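Local coordinates for molybdopterin adenylyltransferase (Helicobacter pylori, PDB 4XCW), which probably activates molybdopterin by transferring an adenylyl group to it from ATP, a late step in the biosynthesis of the molybdenum cofactor, at residues 57-60 and 61-65; 79-82 and 83-86; 101-104 and 105-108; 152-155 and 156-159. All coordinates share one frame; numbering follows the deposited sequence.

In the fold
The four contacts follow one another along the chain, and none touches another. Contact 1 lies on helix 53-66 and contact 3 on helix 99-110, their centres about 24 Å apart on opposite sides of the chain's centre. Contact 2 lies in the glycine-rich loop after strand 71-75 and runs into helix 86-93; it probably borders the molybdopterin pocket, as in relatives, and its nearest atoms come within about 5 Å of contact 1. Contacts 3 and 4 approach to about 4 Å between nearest atoms; both also touch the third subunit. Contacts 2 and 4 lie about 29 Å apart between centres within one chain, yet the trimer joins these regions: P80 and A81 pack on L158 of the second subunit.

Contact 1 of 4, residues 57-60 and 61-65; sequences EKSL and IKMCD
One turn of helix 53-66 packs on the next here, with the I61 side chain over the E57 carbonyl and M63 running past S59 O, on a helix laid against the central sheet. E57 O receives the I61 amide N at 2.9 Å, and the I61 side chain leans over the same oxygen, CG1 at 3.2 Å. C64 N to L60 O, 3.0 Å, continues the i to i+4 pattern, although the turn at 62-65 is of the wider pi type. On the flank facing strand 42-49, M63 CG lies 3.4 Å from S59 O, and the chain, fully extended beyond CG (chi2 175°), carries the thioether onward past that carbonyl. In the modelled conformer of S59 the hydroxyl bonds to E47, a link to be taken as tentative; the salt bridge from K62 NZ to E47 ties this flank to strand 42-49. L60, M63 and C64 all rest on V72 of strand 71-75, and L60 and M63 also reach L11 of strand 6-13. E57 turns to R53 and to helix 86-93. A helix packed by its apolar face on parallel strands is the usual arrangement of alpha/beta folds, here the molybdopterin-binding domain.

Contact 2 of 4, residues 79-82 and 83-86; sequences GPAL and RDIT
The glycine-rich loop after strand 71-75, whose G76-G77-T78-G79 run is in this family probably part of the molybdopterin-binding pocket, continues into a type I beta turn from A81 to D84; D84 closes the turn with its amide and reaches back to G79 with its carboxylate. D84 N donates to A81 O at 3.1 Å, standing above the carbonyl plane, 54° out of it. The D84 side chain folds back toward the start of the loop. With CG beside its own backbone nitrogen (chi1 -68°), the carboxylate reaches G79, where OD2 takes a weak hydrogen bond from the amide N at 2.9 Å, bent to 129° at the hydrogen. The same D84 OD2 lies 3.7 Å from the methyl CB of A81, so the carboxylate has a polar neighbour in G79 and an apolar one in A81. A water bridges the backbone of G79 and D84, donating to G79 O at 2.7 Å and to D84 O at 2.8 Å. D84 is also the centre of an inverse gamma turn, and I85 follows as the N-cap residue of helix 86-93. At the outer corner R83 forms salt bridges with D15 and E52, while L82 O accepts a hydrogen bond from K96 of the second subunit. Three kinds of link, a direct turn bond, a weak carboxylate bond and a water bridge, thus connect the loop to itself; the D84 carboxylate probably has its rotation restricted, although the bent bond to G79 should add only modest strength.

Contact 3 of 4, residues 101-104 and 105-108; sequences FGEL and MRMT
R106 lays its guanidinium over the carbonyl of G102, so that G102 O stands 3.2 Å above the plane over its centre. The chain bends at chi3 (-71°) to bring the flat group back along the helix. G102 O takes its hydrogen bond from R106 N instead, at 3.2 Å. Equally close-knit is L104 O, gripped twice by T108, with OG1 at 2.7 Å and N at 2.9 Å arriving from opposite faces of the carbonyl plane. The guanidinium is held by residues beyond this turn: NH1 bonds to S119 O, and NH2 forms a salt bridge with E103 of the second subunit, while E103 pairs with R106 of the third subunit. This reciprocal exchange places helix 99-110 at the centre of the trimer, the assembly found in the MogA family. Side chains meet more loosely. M105 bends at chi3 (-68°), bringing CE within 4.4 Å of F101 CB, and both pack on strand 129-134 and helix 138-148. L104, M107 and T108 are only partly exposed: L104 packs on I117 of the third subunit and T108 on A147 of helix 138-148, with L104 CD1 lying 3.8 Å from the threonine hydroxyl, T108 OG1.

Contact 4 of 4, residues 152-155 and 156-159; sequences IPYC and VDLI
The backbone of I152 to L158 makes a short alpha-helix, and the bond from I159 N to C155 O, 3.2 Å and 145° at the hydrogen, ends the run as I159 becomes the first residue to leave helical geometry. One turn apart, Y154 and L158 form the main side-chain contact, a CH-pi interaction: L158 CD1 lies over one face of the tyrosine ring, 4.0 Å from its centroid and displaced toward the CE2 rim, where CD1 to CE2 is 3.6 Å. The other methyl, CD2, sits 3.8 Å from Y154 OH, so the leucine fork spans the outer half of the ring. The tyrosine gets there by swinging CG anti to its backbone nitrogen (chi1 -175°), which carries the ring along the helix above L158. D157 OD2 comes near the plane of the ring at its edge, 4.3 Å from Y154 CD1, and is engaged in a salt bridge with R175 of the C-terminal tail. On the inward side, I152 CG2 meets V156 CG2 at 4.1 Å, and I152 and C155 pack on L130 of strand 129-134. L158 and I159 also touch P80 of the third subunit, while Y154 reaches its T115. The chemistry is thus divided: dispersion contributes to the packing of the ring and of the inward face, whereas the charge of D157 is probably balanced by R175, which links the helix to the tail.

Contact 1 of 4, residues 57-60 and 61-65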
ATOM      1  N   GLU B  57       4.476  -7.745 -20.816  1.00 27.55           N
ATOM      2  CA  GLU B  57       5.149  -8.771 -20.018  1.00 27.29           C
ATOM      3  C   GLU B  57       6.350  -9.326 -20.771  1.00 27.08           C
ATOM      4  O   GLU B  57       7.444  -9.420 -20.229  1.00 29.34           O
ATOM      5  CB  GLU B  57       4.194  -9.910 -19.665  1.00 32.41           C
ATOM      6  CG  GLU B  57       3.060  -9.511 -18.738  1.00 32.76           C
ATOM      7  CD  GLU B  57       2.158 -10.676 -18.394  1.00 40.83           C
ATOM      8  OE1 GLU B  57       2.566 -11.836 -18.627  1.00 40.73           O
ATOM      9  OE2 GLU B  57       1.043 -10.429 -17.885  1.00 43.88           O
ATOM     10  N   LYS B  58       6.131  -9.699 -22.029  1.00 29.56           N
ATOM     11  CA  LYS B  58       7.200 -10.245 -22.854  1.00 30.60           C
ATOM     12  C   LYS B  58       8.371  -9.285 -22.996  1.00 29.96           C
ATOM     13  O   LYS B  58       9.523  -9.701 -22.968  1.00 32.31           O
ATOM     14  CB  LYS B  58       6.661 -10.612 -24.234  1.00 32.73           C
ATOM     15  CG  LYS B  58       5.850 -11.893 -24.254  1.00 41.65           C
ATOM     16  CD  LYS B  58       5.355 -12.198 -25.655  1.00 47.44           C
ATOM     17  CE  LYS B  58       4.681 -13.558 -25.724  1.00 53.91           C
ATOM     18  NZ  LYS B  58       4.119 -13.817 -27.076  1.00 61.45           N
ATOM     19  N   SER B  59       8.075  -8.001 -23.156  1.00 33.52           N
ATOM     20  CA  SER B  59       9.113  -6.981 -23.291  0.50 31.27           C
ATOM     21  C   SER B  59       9.915  -6.834 -22.006  1.00 29.40           C
ATOM     22  O   SER B  59      11.144  -6.801 -22.030  1.00 28.88           O
ATOM     23  CB  SER B  59       8.498  -5.633 -23.675  0.50 30.91           C
ATOM     24  OG  SER B  59       9.503  -4.643 -23.827  0.50 28.24           O
ATOM     25  N   LEU B  60       9.210  -6.736 -20.882  1.00 25.00           N
ATOM     26  CA  LEU B  60       9.867  -6.655 -19.581  1.00 24.41           C
ATOM     27  C   LEU B  60      10.760  -7.874 -19.360  1.00 26.43           C
ATOM     28  O   LEU B  60      11.900  -7.757 -18.915  1.00 26.25           O
ATOM     29  CB  LEU B  60       8.837  -6.555 -18.455  1.00 22.91           C
ATOM     30  CG  LEU B  60       8.070  -5.240 -18.322  1.00 23.08           C
ATOM     31  CD1 LEU B  60       6.968  -5.381 -17.288  1.00 22.48           C
ATOM     32  CD2 LEU B  60       9.023  -4.115 -17.948  1.00 22.58           C
ATOM     33  N   ILE B  61      10.234  -9.049 -19.685  1.00 29.53           N
ATOM     34  CA  ILE B  61      10.978 -10.280 -19.477  1.00 29.21           C
ATOM     35  C   ILE B  61      12.237 -10.292 -20.345  1.00 29.20           C
ATOM     36  O   ILE B  61      13.307 -10.698 -19.890  1.00 29.40           O
ATOM     37  CB  ILE B  61      10.095 -11.513 -19.756  1.00 31.63           C
ATOM     38  CG1 ILE B  61       9.050 -11.651 -18.645  1.00 30.71           C
ATOM     39  CG2 ILE B  61      10.938 -12.779 -19.861  1.00 34.17           C
ATOM     40  CD1 ILE B  61       8.009 -12.714 -18.893  1.00 32.38           C
ATOM     41  N   LYS B  62      12.120  -9.804 -21.574  1.00 29.70           N
ATOM     42  CA  LYS B  62      13.260  -9.774 -22.488  1.00 31.88           C
ATOM     43  C   LYS B  62      14.333  -8.816 -21.971  1.00 28.80           C
ATOM     44  O   LYS B  62      15.524  -9.124 -22.015  1.00 33.28           O
ATOM     45  CB  LYS B  62      12.808  -9.377 -23.901  1.00 34.33           C
ATOM     46  CG  LYS B  62      13.936  -9.248 -24.920  1.00 42.72           C
ATOM     47  CD  LYS B  62      13.392  -9.130 -26.340  1.00 51.59           C
ATOM     48  CE  LYS B  62      12.373  -8.005 -26.459  1.00 53.34           C
ATOM     49  NZ  LYS B  62      11.849  -7.848 -27.848  1.00 59.05           N
ATOM     50  N   MET B  63      13.912  -7.660 -21.467  1.00 29.29           N
ATOM     51  CA  MET B  63      14.871  -6.677 -20.965  1.00 29.76           C
ATOM     52  C   MET B  63      15.631  -7.209 -19.750  1.00 30.68           C
ATOM     53  O   MET B  63      16.851  -7.048 -19.654  1.00 29.61           O
ATOM     54  CB  MET B  63      14.167  -5.362 -20.623  1.00 30.57           C
ATOM     55  CG  MET B  63      13.675  -4.585 -21.848  1.00 33.15           C
ATOM     56  SD  MET B  63      12.722  -3.110 -21.389  1.00 31.47           S
ATOM     57  CE  MET B  63      12.364  -2.405 -22.999  1.00 26.92           C
ATOM     58  N   CYS B  64      14.913  -7.860 -18.836  1.00 26.42           N
ATOM     59  CA  CYS B  64      15.544  -8.452 -17.657  1.00 27.96           C
ATOM     60  C   CYS B  64      16.395  -9.672 -18.003  1.00 31.27           C
ATOM     61  O   CYS B  64      17.572  -9.750 -17.627  1.00 32.09           O
ATOM     62  CB  CYS B  64      14.488  -8.856 -16.624  1.00 25.91           C
ATOM     63  SG  CYS B  64      13.545  -7.493 -15.949  1.00 26.75           S
ATOM     64  N   ASP B  65      15.794 -10.624 -18.717  1.00 30.75           N
ATOM     65  CA  ASP B  65      16.415 -11.930 -18.928  1.00 33.87           C
ATOM     66  C   ASP B  65      17.444 -11.958 -20.058  1.00 37.45           C
ATOM     67  O   ASP B  65      18.533 -12.514 -19.893  1.00 41.60           O
ATOM     68  CB  ASP B  65      15.348 -12.992 -19.211  1.00 34.75           C
ATOM     69  CG  ASP B  65      14.405 -13.216 -18.036  1.00 34.68           C
ATOM     70  OD1 ASP B  65      14.451 -12.439 -17.059  1.00 31.50           O
ATOM     71  OD2 ASP B  65      13.610 -14.179 -18.104  1.00 30.78           O
TER

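Contact 2 of 4, residues 79-82 and 83-86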
ATOM      1  N   GLY B  79      -2.703   4.514 -14.832  1.00 26.56           N
ATOM      2  CA  GLY B  79      -3.839   5.105 -14.144  1.00 25.60           C
ATOM      3  C   GLY B  79      -4.987   4.126 -13.983  1.00 29.33           C
ATOM      4  O   GLY B  79      -4.799   2.910 -14.114  1.00 29.61           O
ATOM      5  N   PRO B  80      -6.186   4.644 -13.680  1.00 25.32           N
ATOM      6  CA  PRO B  80      -7.374   3.808 -13.461  1.00 24.83           C
ATOM      7  C   PRO B  80      -8.095   3.397 -14.736  1.00 26.64           C
ATOM      8  O   PRO B  80      -9.056   2.629 -14.658  1.00 28.01           O
ATOM      9  CB  PRO B  80      -8.277   4.707 -12.618  1.00 29.23           C
ATOM     10  CG  PRO B  80      -7.913   6.088 -13.043  1.00 30.75           C
ATOM     11  CD  PRO B  80      -6.433   6.056 -13.342  1.00 30.14           C
ATOM     12  N   ALA B  81      -7.651   3.902 -15.884  1.00 25.86           N
ATOM     13  CA  ALA B  81      -8.369   3.672 -17.135  1.00 28.27           C
ATOM     14  C   ALA B  81      -8.191   2.245 -17.654  1.00 29.33           C
ATOM     15  O   ALA B  81      -7.243   1.551 -17.289  1.00 29.28           O
ATOM     16  CB  ALA B  81      -7.931   4.674 -18.190  1.00 23.96           C
ATOM     17  N   LEU B  82      -9.111   1.836 -18.521  1.00 29.93           N
ATOM     18  CA  LEU B  82      -9.221   0.454 -18.980  1.00 30.34           C
ATOM     19  C   LEU B  82      -7.921  -0.128 -19.526  1.00 29.73           C
ATOM     20  O   LEU B  82      -7.526  -1.233 -19.151  1.00 31.03           O
ATOM     21  CB  LEU B  82     -10.314   0.354 -20.046  1.00 35.24           C
ATOM     22  CG  LEU B  82     -10.524  -0.999 -20.727  1.00 41.76           C
ATOM     23  CD1 LEU B  82     -10.861  -2.067 -19.704  1.00 43.71           C
ATOM     24  CD2 LEU B  82     -11.622  -0.895 -21.772  1.00 43.31           C
ATOM     25  N   ARG B  83      -7.256   0.606 -20.413  1.00 29.76           N
ATOM     26  CA  ARG B  83      -6.065   0.070 -21.071  1.00 29.93           C
ATOM     27  C   ARG B  83      -4.762   0.443 -20.362  1.00 31.55           C
ATOM     28  O   ARG B  83      -3.673   0.274 -20.921  1.00 31.16           O
ATOM     29  CB  ARG B  83      -6.026   0.531 -22.530  1.00 34.89           C
ATOM     30  CG  ARG B  83      -7.172  -0.017 -23.348  1.00 39.25           C
ATOM     31  CD  ARG B  83      -7.035   0.341 -24.817  1.00 42.54           C
ATOM     32  NE  ARG B  83      -5.794  -0.174 -25.384  1.00 43.86           N
ATOM     33  CZ  ARG B  83      -5.657  -1.398 -25.879  1.00 47.79           C
ATOM     34  NH1 ARG B  83      -6.685  -2.236 -25.864  1.00 53.07           N
ATOM     35  NH2 ARG B  83      -4.496  -1.786 -26.384  1.00 47.41           N
ATOM     36  N   ASP B  84      -4.870   0.936 -19.129  1.00 29.38           N
ATOM     37  CA  ASP B  84      -3.688   1.175 -18.301  1.00 26.00           C
ATOM     38  C   ASP B  84      -3.270  -0.117 -17.594  1.00 29.81           C
ATOM     39  O   ASP B  84      -3.590  -0.329 -16.422  1.00 30.10           O
ATOM     40  CB  ASP B  84      -3.947   2.281 -17.271  1.00 24.38           C
ATOM     41  CG  ASP B  84      -4.125   3.645 -17.905  1.00 29.88           C
ATOM     42  OD1 ASP B  84      -3.990   3.762 -19.136  1.00 34.46           O
ATOM     43  OD2 ASP B  84      -4.386   4.613 -17.163  1.00 38.07           O
ATOM     44  N   ILE B  85      -2.561  -0.984 -18.310  1.00 29.31           N
ATOM     45  CA  ILE B  85      -2.286  -2.323 -17.796  1.00 27.24           C
ATOM     46  C   ILE B  85      -0.811  -2.561 -17.478  1.00 26.69           C
ATOM     47  O   ILE B  85      -0.391  -3.692 -17.241  1.00 26.98           O
ATOM     48  CB  ILE B  85      -2.784  -3.390 -18.796  1.00 31.36           C
ATOM     49  CG1 ILE B  85      -2.355  -3.036 -20.218  1.00 35.67           C
ATOM     50  CG2 ILE B  85      -4.298  -3.473 -18.754  1.00 33.54           C
ATOM     51  CD1 ILE B  85      -0.971  -3.466 -20.575  1.00 38.50           C
ATOM     52  N   THR B  86      -0.026  -1.491 -17.462  1.00 23.11           N
ATOM     53  CA  THR B  86       1.400  -1.608 -17.171  1.00 20.31           C
ATOM     54  C   THR B  86       1.706  -2.128 -15.749  1.00 22.73           C
ATOM     55  O   THR B  86       2.569  -2.995 -15.600  1.00 23.31           O
ATOM     56  CB  THR B  86       2.113  -0.254 -17.407  1.00 23.47           C
ATOM     57  OG1 THR B  86       1.910   0.142 -18.771  1.00 26.82           O
ATOM     58  CG2 THR B  86       3.610  -0.380 -17.139  1.00 22.17           C
TER
HETATM   59  O   HOH W   1      -2.975   0.936 -14.027  1.00 24.57           O

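Contact 3 of 4, residues 101-104 and 105-108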
ATOM      1  N   PHE B 101       8.128   1.906  -3.074  1.00 23.94           N
ATOM      2  CA  PHE B 101       8.308   2.736  -4.263  1.00 24.70           C
ATOM      3  C   PHE B 101       6.994   3.366  -4.677  1.00 23.63           C
ATOM      4  O   PHE B 101       6.935   4.562  -4.923  1.00 21.13           O
ATOM      5  CB  PHE B 101       8.865   1.927  -5.431  1.00 20.75           C
ATOM      6  CG  PHE B 101      10.360   1.776  -5.422  1.00 23.51           C
ATOM      7  CD1 PHE B 101      10.960   0.714  -4.764  1.00 25.88           C
ATOM      8  CD2 PHE B 101      11.164   2.685  -6.089  1.00 28.76           C
ATOM      9  CE1 PHE B 101      12.338   0.564  -4.768  1.00 25.38           C
ATOM     10  CE2 PHE B 101      12.543   2.542  -6.094  1.00 31.72           C
ATOM     11  CZ  PHE B 101      13.131   1.479  -5.429  1.00 27.54           C
ATOM     12  N   GLY B 102       5.946   2.554  -4.766  1.00 21.65           N
ATOM     13  CA  GLY B 102       4.622   3.061  -5.101  1.00 21.45           C
ATOM     14  C   GLY B 102       4.143   4.127  -4.132  1.00 24.21           C
ATOM     15  O   GLY B 102       3.537   5.126  -4.527  1.00 23.11           O
ATOM     16  N   GLU B 103       4.419   3.916  -2.850  1.00 22.32           N
ATOM     17  CA  GLU B 103       4.050   4.890  -1.830  1.00 23.04           C
ATOM     18  C   GLU B 103       4.756   6.224  -2.038  1.00 25.25           C
ATOM     19  O   GLU B 103       4.122   7.287  -2.021  1.00 27.42           O
ATOM     20  CB  GLU B 103       4.373   4.340  -0.442  1.00 29.93           C
ATOM     21  CG  GLU B 103       3.459   3.207  -0.029  1.00 31.12           C
ATOM     22  CD  GLU B 103       4.006   2.391   1.121  1.00 32.98           C
ATOM     23  OE1 GLU B 103       5.103   2.720   1.639  1.00 30.25           O
ATOM     24  OE2 GLU B 103       3.334   1.410   1.499  1.00 33.10           O
ATOM     25  N   LEU B 104       6.064   6.167  -2.246  1.00 23.20           N
ATOM     26  CA  LEU B 104       6.850   7.386  -2.360  1.00 24.66           C
ATOM     27  C   LEU B 104       6.547   8.127  -3.657  1.00 23.64           C
ATOM     28  O   LEU B 104       6.518   9.353  -3.673  1.00 26.35           O
ATOM     29  CB  LEU B 104       8.346   7.075  -2.268  1.00 23.27           C
ATOM     30  CG  LEU B 104       9.259   8.301  -2.375  1.00 26.84           C
ATOM     31  CD1 LEU B 104       8.906   9.313  -1.303  1.00 33.12           C
ATOM     32  CD2 LEU B 104      10.735   7.906  -2.294  1.00 32.19           C
ATOM     33  N   MET B 105       6.324   7.393  -4.749  1.00 23.76           N
ATOM     34  CA  MET B 105       6.045   8.058  -6.021  1.00 24.75           C
ATOM     35  C   MET B 105       4.710   8.813  -5.955  1.00 26.25           C
ATOM     36  O   MET B 105       4.600   9.931  -6.463  1.00 25.53           O
ATOM     37  CB  MET B 105       6.056   7.053  -7.185  1.00 23.22           C
ATOM     38  CG  MET B 105       7.439   6.474  -7.467  1.00 25.91           C
ATOM     39  SD  MET B 105       7.569   5.462  -8.967  1.00 25.19           S
ATOM     40  CE  MET B 105       6.570   4.034  -8.546  1.00 19.38           C
ATOM     41  N   ARG B 106       3.708   8.222  -5.309  1.00 23.79           N
ATOM     42  CA  ARG B 106       2.457   8.946  -5.073  1.00 23.44           C
ATOM     43  C   ARG B 106       2.633  10.150  -4.144  1.00 30.55           C
ATOM     44  O   ARG B 106       2.090  11.216  -4.426  1.00 32.41           O
ATOM     45  CB  ARG B 106       1.377   8.019  -4.507  1.00 21.50           C
ATOM     46  CG  ARG B 106       0.730   7.128  -5.563  1.00 22.20           C
ATOM     47  CD  ARG B 106      -0.405   6.283  -5.001  1.00 23.34           C
ATOM     48  NE  ARG B 106       0.093   5.218  -4.130  1.00 27.36           N
ATOM     49  CZ  ARG B 106       0.493   4.024  -4.556  1.00 28.32           C
ATOM     50  NH1 ARG B 106       0.460   3.729  -5.847  1.00 27.99           N
ATOM     51  NH2 ARG B 106       0.930   3.122  -3.686  1.00 27.89           N
ATOM     52  N   MET B 107       3.371   9.988  -3.043  1.00 30.33           N
ATOM     53  CA  MET B 107       3.588  11.089  -2.103  0.50 31.57           C
ATOM     54  C   MET B 107       4.286  12.255  -2.788  1.00 32.06           C
ATOM     55  O   MET B 107       3.964  13.425  -2.544  1.00 38.19           O
ATOM     56  CB  MET B 107       4.415  10.626  -0.901  0.50 34.37           C
ATOM     57  CG  MET B 107       3.741   9.583  -0.041  0.50 36.01           C
ATOM     58  SD  MET B 107       4.819   8.947   1.255  0.50 87.20           S
ATOM     59  CE  MET B 107       3.855   7.553   1.828  0.50 44.47           C
ATOM     60  N   THR B 108       5.243  11.926  -3.646  1.00 34.50           N
ATOM     61  CA  THR B 108       5.999  12.925  -4.385  1.00 37.29           C
ATOM     62  C   THR B 108       5.079  13.711  -5.316  1.00 36.02           C
ATOM     63  O   THR B 108       5.117  14.941  -5.349  1.00 39.35           O
ATOM     64  CB  THR B 108       7.130  12.268  -5.196  1.00 36.24           C
ATOM     65  OG1 THR B 108       7.979  11.535  -4.301  1.00 34.62           O
ATOM     66  CG2 THR B 108       7.956  13.322  -5.919  1.00 41.96           C
TER

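Contact 4 of 4, residues 152-155 and 156-159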
ATOM      1  N   ILE B 152      18.003   3.357  -5.330  1.00 21.14           N
ATOM      2  CA  ILE B 152      18.141   2.380  -6.413  1.00 23.31           C
ATOM      3  C   ILE B 152      19.504   1.644  -6.444  1.00 22.54           C
ATOM      4  O   ILE B 152      19.532   0.411  -6.545  1.00 24.27           O
ATOM      5  CB  ILE B 152      17.864   3.051  -7.782  1.00 25.66           C
ATOM      6  CG1 ILE B 152      16.371   3.363  -7.903  1.00 21.02           C
ATOM      7  CG2 ILE B 152      18.284   2.158  -8.937  1.00 20.87           C
ATOM      8  CD1 ILE B 152      15.976   3.976  -9.231  1.00 22.99           C
ATOM      9  N   PRO B 153      20.632   2.372  -6.348  1.00 24.04           N
ATOM     10  CA  PRO B 153      21.900   1.624  -6.392  1.00 23.92           C
ATOM     11  C   PRO B 153      22.031   0.539  -5.315  1.00 24.36           C
ATOM     12  O   PRO B 153      22.518  -0.553  -5.604  1.00 25.82           O
ATOM     13  CB  PRO B 153      22.947   2.717  -6.175  1.00 24.02           C
ATOM     14  CG  PRO B 153      22.308   3.948  -6.710  1.00 27.58           C
ATOM     15  CD  PRO B 153      20.868   3.827  -6.305  1.00 25.61           C
ATOM     16  N   TYR B 154      21.604   0.836  -4.092  1.00 25.01           N
ATOM     17  CA  TYR B 154      21.665  -0.158  -3.030  1.00 24.49           C
ATOM     18  C   TYR B 154      20.721  -1.310  -3.339  1.00 24.08           C
ATOM     19  O   TYR B 154      21.058  -2.466  -3.107  1.00 25.93           O
ATOM     20  CB  TYR B 154      21.319   0.458  -1.683  1.00 23.42           C
ATOM     21  CG  TYR B 154      21.471  -0.479  -0.504  1.00 25.43           C
ATOM     22  CD1 TYR B 154      22.654  -1.175  -0.293  1.00 29.76           C
ATOM     23  CD2 TYR B 154      20.441  -0.639   0.416  1.00 27.84           C
ATOM     24  CE1 TYR B 154      22.802  -2.012   0.793  1.00 33.06           C
ATOM     25  CE2 TYR B 154      20.580  -1.472   1.499  1.00 33.68           C
ATOM     26  CZ  TYR B 154      21.759  -2.157   1.682  1.00 33.19           C
ATOM     27  OH  TYR B 154      21.896  -2.989   2.761  1.00 36.16           O
ATOM     28  N   CYS B 155      19.536  -0.991  -3.860  1.00 23.38           N
ATOM     29  CA  CYS B 155      18.584  -2.041  -4.229  1.00 24.01           C
ATOM     30  C   CYS B 155      19.186  -2.976  -5.271  1.00 27.60           C
ATOM     31  O   CYS B 155      19.052  -4.196  -5.180  1.00 26.56           O
ATOM     32  CB  CYS B 155      17.283  -1.450  -4.777  1.00 21.37           C
ATOM     33  SG  CYS B 155      15.961  -2.691  -4.998  1.00 25.02           S
ATOM     34  N   VAL B 156      19.843  -2.394  -6.268  1.00 24.68           N
ATOM     35  CA  VAL B 156      20.453  -3.179  -7.336  1.00 24.82           C
ATOM     36  C   VAL B 156      21.612  -4.019  -6.766  1.00 25.49           C
ATOM     37  O   VAL B 156      21.803  -5.170  -7.171  1.00 23.48           O
ATOM     38  CB  VAL B 156      20.920  -2.267  -8.498  1.00 26.90           C
ATOM     39  CG1 VAL B 156      21.781  -3.034  -9.509  1.00 23.36           C
ATOM     40  CG2 VAL B 156      19.709  -1.654  -9.191  1.00 23.60           C
ATOM     41  N   ASP B 157      22.351  -3.467  -5.801  1.00 24.52           N
ATOM     42  CA  ASP B 157      23.382  -4.244  -5.090  1.00 25.39           C
ATOM     43  C   ASP B 157      22.790  -5.486  -4.427  1.00 28.33           C
ATOM     44  O   ASP B 157      23.333  -6.587  -4.546  1.00 26.12           O
ATOM     45  CB  ASP B 157      24.076  -3.428  -3.996  1.00 26.71           C
ATOM     46  CG  ASP B 157      24.884  -2.269  -4.529  1.00 30.97           C
ATOM     47  OD1 ASP B 157      25.144  -2.214  -5.749  1.00 32.51           O
ATOM     48  OD2 ASP B 157      25.266  -1.413  -3.701  1.00 30.69           O
ATOM     49  N   LEU B 158      21.685  -5.297  -3.708  1.00 24.81           N
ATOM     50  CA  LEU B 158      21.098  -6.370  -2.913  1.00 26.19           C
ATOM     51  C   LEU B 158      20.545  -7.515  -3.753  1.00 25.71           C
ATOM     52  O   LEU B 158      20.508  -8.651  -3.289  1.00 28.09           O
ATOM     53  CB  LEU B 158      19.982  -5.828  -2.018  1.00 28.55           C
ATOM     54  CG  LEU B 158      20.406  -4.888  -0.892  1.00 27.41           C
ATOM     55  CD1 LEU B 158      19.184  -4.334  -0.166  1.00 25.80           C
ATOM     56  CD2 LEU B 158      21.325  -5.614   0.070  1.00 25.87           C
ATOM     57  N   ILE B 159      20.096  -7.208  -4.968  1.00 23.25           N
ATOM     58  CA  ILE B 159      19.566  -8.233  -5.872  1.00 25.74           C
ATOM     59  C   ILE B 159      20.658  -8.774  -6.801  1.00 29.76           C
ATOM     60  O   ILE B 159      20.390  -9.559  -7.713  1.00 31.59           O
ATOM     61  CB  ILE B 159      18.382  -7.687  -6.711  1.00 21.94           C
ATOM     62  CG1 ILE B 159      18.858  -6.690  -7.763  1.00 23.72           C
ATOM     63  CG2 ILE B 159      17.324  -7.073  -5.810  1.00 24.83           C
ATOM     64  CD1 ILE B 159      17.698  -5.978  -8.496  1.00 22.82           C
TER